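Local coordinates for probable porin (Pseudomonas aeruginosa, PDB 4FSP), which probably forms an outer-membrane channel of the OprD porin family that lets small solutes cross the outer membrane, at residues A[130-135]-A[223-228]. Numbering follows the deposited sequence.
With C8E ((hydroxyethyloxy)tri(ethyloxy)octane), chain I.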
ATOM      1  N   LEU A 130       0.138   3.119   6.073  1.00 32.32           N
ATOM      2  CA  LEU A 130      -0.110   4.535   6.370  1.00 25.05           C
ATOM      3  C   LEU A 130       0.094   5.427   5.141  1.00 23.10           C
ATOM      4  O   LEU A 130       0.809   5.050   4.201  1.00 23.85           O
ATOM      5  CB  LEU A 130       0.825   4.988   7.499  1.00 24.28           C
ATOM      6  CG  LEU A 130       0.726   4.235   8.818  1.00 28.42           C
ATOM      7  CD1 LEU A 130       1.930   4.597   9.683  1.00 24.03           C
ATOM      8  CD2 LEU A 130      -0.585   4.597   9.520  1.00 25.76           C
ATOM      9  N   PRO A 131      -0.511   6.627   5.148  1.00 25.25           N
ATOM     10  CA  PRO A 131      -0.384   7.509   3.981  1.00 22.12           C
ATOM     11  C   PRO A 131       1.070   7.803   3.625  1.00 23.54           C
ATOM     12  O   PRO A 131       1.377   8.166   2.486  1.00 28.08           O
ATOM     13  CB  PRO A 131      -1.087   8.806   4.445  1.00 26.14           C
ATOM     14  CG  PRO A 131      -2.116   8.332   5.437  1.00 26.32           C
ATOM     15  CD  PRO A 131      -1.425   7.182   6.168  1.00 18.32           C
ATOM     16  N   THR A 132       1.961   7.641   4.597  1.00 23.26           N
ATOM     17  CA  THR A 132       3.377   7.936   4.401  1.00 18.46           C
ATOM     18  C   THR A 132       4.190   6.679   4.170  1.00 26.54           C
ATOM     19  O   THR A 132       5.392   6.756   3.896  1.00 28.21           O
ATOM     20  CB  THR A 132       3.971   8.611   5.644  1.00 23.94           C
ATOM     21  OG1 THR A 132       3.752   7.764   6.779  1.00 24.24           O
ATOM     22  CG2 THR A 132       3.300   9.958   5.893  1.00 22.01           C
ATOM     23  N   ILE A 133       3.547   5.524   4.329  1.00 20.71           N
ATOM     24  CA  ILE A 133       4.217   4.253   4.098  1.00 20.96           C
ATOM     25  C   ILE A 133       3.205   3.121   3.926  1.00 26.30           C
ATOM     26  O   ILE A 133       2.531   2.730   4.881  1.00 27.40           O
ATOM     27  CB  ILE A 133       5.258   3.954   5.197  1.00 28.72           C
ATOM     28  CG1 ILE A 133       5.666   2.475   5.159  1.00 34.35           C
ATOM     29  CG2 ILE A 133       4.726   4.379   6.572  1.00 23.23           C
ATOM     30  CD1 ILE A 133       6.819   2.143   6.087  1.00 30.35           C
ATOM     31  N   GLN A 134       3.085   2.650   2.681  1.00 29.79           N
ATOM     32  CA  GLN A 134       2.136   1.612   2.256  1.00 34.23           C
ATOM     33  C   GLN A 134       2.901   0.435   1.640  1.00 33.24           C
ATOM     34  O   GLN A 134       3.799   0.651   0.833  1.00 31.17           O
ATOM     35  CB  GLN A 134       1.206   2.172   1.165  1.00 33.29           C
ATOM     36  CG  GLN A 134       0.195   3.178   1.644  1.00 42.37           C
ATOM     37  CD  GLN A 134      -1.139   2.544   1.926  1.00 47.51           C
ATOM     38  OE1 GLN A 134      -1.650   2.583   3.057  1.00 44.30           O
ATOM     39  NE2 GLN A 134      -1.726   1.953   0.892  1.00 45.81           N
ATOM     40  N   PRO A 135       2.512  -0.810   1.973  1.00 31.64           N
ATOM     41  CA  PRO A 135       3.223  -1.979   1.432  1.00 33.17           C
ATOM     42  C   PRO A 135       3.151  -2.051  -0.089  1.00 36.91           C
ATOM     43  O   PRO A 135       2.218  -1.508  -0.698  1.00 36.60           O
ATOM     44  CB  PRO A 135       2.461  -3.166   2.027  1.00 31.85           C
ATOM     45  CG  PRO A 135       1.101  -2.623   2.365  1.00 37.03           C
ATOM     46  CD  PRO A 135       1.301  -1.185   2.724  1.00 31.15           C
ATOM     47  N   TYR A 223      13.930  13.655   4.033  1.00 33.90           N
ATOM     48  CA  TYR A 223      12.724  14.448   3.818  1.00 34.34           C
ATOM     49  C   TYR A 223      11.695  14.232   4.914  1.00 34.68           C
ATOM     50  O   TYR A 223      11.707  13.210   5.603  1.00 37.97           O
ATOM     51  CB  TYR A 223      12.082  14.125   2.461  1.00 29.31           C
ATOM     52  CG  TYR A 223      11.371  12.792   2.424  1.00 27.99           C
ATOM     53  CD1 TYR A 223      12.069  11.631   2.130  1.00 29.44           C
ATOM     54  CD2 TYR A 223      10.002  12.687   2.692  1.00 29.61           C
ATOM     55  CE1 TYR A 223      11.435  10.391   2.100  1.00 25.31           C
ATOM     56  CE2 TYR A 223       9.354  11.446   2.655  1.00 27.67           C
ATOM     57  CZ  TYR A 223      10.083  10.305   2.356  1.00 32.45           C
ATOM     58  OH  TYR A 223       9.475   9.069   2.316  1.00 29.55           O
ATOM     59  N   ALA A 224      10.802  15.207   5.054  1.00 26.53           N
ATOM     60  CA  ALA A 224       9.625  15.093   5.905  1.00 28.39           C
ATOM     61  C   ALA A 224       8.431  15.319   5.004  1.00 29.81           C
ATOM     62  O   ALA A 224       8.488  16.152   4.104  1.00 28.03           O
ATOM     63  CB  ALA A 224       9.641  16.147   7.004  1.00 27.81           C
ATOM     64  N   GLN A 225       7.347  14.591   5.246  1.00 28.27           N
ATOM     65  CA  GLN A 225       6.139  14.758   4.448  1.00 26.35           C
ATOM     66  C   GLN A 225       4.931  14.936   5.355  1.00 30.79           C
ATOM     67  O   GLN A 225       4.749  14.179   6.303  1.00 28.11           O
ATOM     68  CB  GLN A 225       5.951  13.551   3.532  1.00 25.20           C
ATOM     69  CG  GLN A 225       4.617  13.461   2.796  1.00 24.23           C
ATOM     70  CD  GLN A 225       4.635  12.331   1.756  1.00 23.60           C
ATOM     71  OE1 GLN A 225       3.892  11.342   1.864  1.00 28.79           O
ATOM     72  NE2 GLN A 225       5.499  12.472   0.752  1.00 20.45           N
ATOM     73  N   HIS A 226       4.125  15.959   5.075  1.00 26.87           N
ATOM     74  CA  HIS A 226       2.868  16.161   5.791  1.00 24.18           C
ATOM     75  C   HIS A 226       1.745  15.668   4.894  1.00 21.65           C
ATOM     76  O   HIS A 226       1.739  15.949   3.699  1.00 24.40           O
ATOM     77  CB  HIS A 226       2.643  17.648   6.109  1.00 25.59           C
ATOM     78  CG  HIS A 226       3.642  18.230   7.061  1.00 24.86           C
ATOM     79  ND1 HIS A 226       3.475  18.199   8.432  1.00 24.83           N
ATOM     80  CD2 HIS A 226       4.813  18.878   6.846  1.00 30.43           C
ATOM     81  CE1 HIS A 226       4.499  18.791   9.013  1.00 28.56           C
ATOM     82  NE2 HIS A 226       5.328  19.218   8.074  1.00 30.85           N
ATOM     83  N   PHE A 227       0.804  14.928   5.468  1.00 27.92           N
ATOM     84  CA  PHE A 227      -0.346  14.436   4.712  1.00 20.92           C
ATOM     85  C   PHE A 227      -1.634  14.891   5.365  1.00 21.28           C
ATOM     86  O   PHE A 227      -1.763  14.834   6.597  1.00 24.27           O
ATOM     87  CB  PHE A 227      -0.349  12.898   4.658  1.00 16.65           C
ATOM     88  CG  PHE A 227      -1.643  12.315   4.155  1.00 22.16           C
ATOM     89  CD1 PHE A 227      -2.699  12.044   5.030  1.00 18.37           C
ATOM     90  CD2 PHE A 227      -1.820  12.059   2.802  1.00 20.39           C
ATOM     91  CE1 PHE A 227      -3.905  11.517   4.557  1.00 24.28           C
ATOM     92  CE2 PHE A 227      -3.033  11.527   2.321  1.00 22.57           C
ATOM     93  CZ  PHE A 227      -4.073  11.253   3.203  1.00 18.94           C
ATOM     94  N   LEU A 228      -2.609  15.281   4.544  1.00 26.63           N
ATOM     95  CA  LEU A 228      -3.951  15.605   5.038  1.00 26.32           C
ATOM     96  C   LEU A 228      -4.944  15.002   4.080  1.00 25.09           C
ATOM     97  O   LEU A 228      -4.824  15.182   2.868  1.00 22.26           O
ATOM     98  CB  LEU A 228      -4.171  17.120   5.122  1.00 29.15           C
ATOM     99  CG  LEU A 228      -5.524  17.569   5.693  1.00 25.45           C
ATOM    100  CD1 LEU A 228      -5.677  17.102   7.153  1.00 21.92           C
ATOM    101  CD2 LEU A 228      -5.671  19.089   5.612  1.00 25.67           C
TER
HETATM  102  C4  C8E I 408      -3.838  17.466  14.223  1.00 34.04           C
HETATM  103  C5  C8E I 408      -2.850  18.045  13.223  1.00 35.73           C
HETATM  104  C6  C8E I 408      -1.464  18.277  13.816  1.00 30.95           C
HETATM  105  C7  C8E I 408      -0.666  19.122  12.830  1.00 38.34           C
HETATM  106  C8  C8E I 408       0.755  19.425  13.288  1.00 37.19           C
HETATM  107  O9  C8E I 408       1.515  19.889  12.187  1.00 41.94           O
HETATM  108  C10 C8E I 408       2.664  20.620  12.574  1.00 44.48           C
HETATM  109  C11 C8E I 408       3.523  20.894  11.346  1.00 50.69           C
HETATM  110  O12 C8E I 408       4.787  21.435  11.683  1.00 54.32           O
HETATM  111  O   HOH W   1       1.235  10.745   1.519  1.00 25.43           O
HETATM  112  O   HOH W   2       6.796   8.944   3.045  1.00 21.95           O
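A chi1 of 168° swings the F227 ring away from its backbone N and in from the barrel wall, one face to P131. The proline lies across that face at about a right angle: CB of P131 sits 3.5 Å from the centroid of the F227 ring, 11° off the ring normal, a CH-pi contact, while CG of P131 reaches over the CD1-CE1 side. Two residues back, the extended chain of Q225 carries its amide toward the turn without touching it closely. A water joins them, donating to P131 O at 2.8 Å and to Q225 OE1 at 2.7 Å. The other end of that amide is fixed too, as Q225 NE2 bonds to S250 OG and P294 O. A second water bridges the next carbonyl to Y223: it donates to T132 O at 2.7 Å and lies in the ring plane of Y223, 2.8 Å from its OH. P131 and T132 are the middle residues of a type I turn, so both water-bridged carbonyls belong to one turn, bonded in both directions between L130 and I133. H226, on the outer face, meets a detergent molecule instead. The turn belongs to a chain segment folded inside the barrel and packed on its wall, as in porins with lumen-facing loops; here the wall is strand 223-235, paired with strands 210-219 and 240-252.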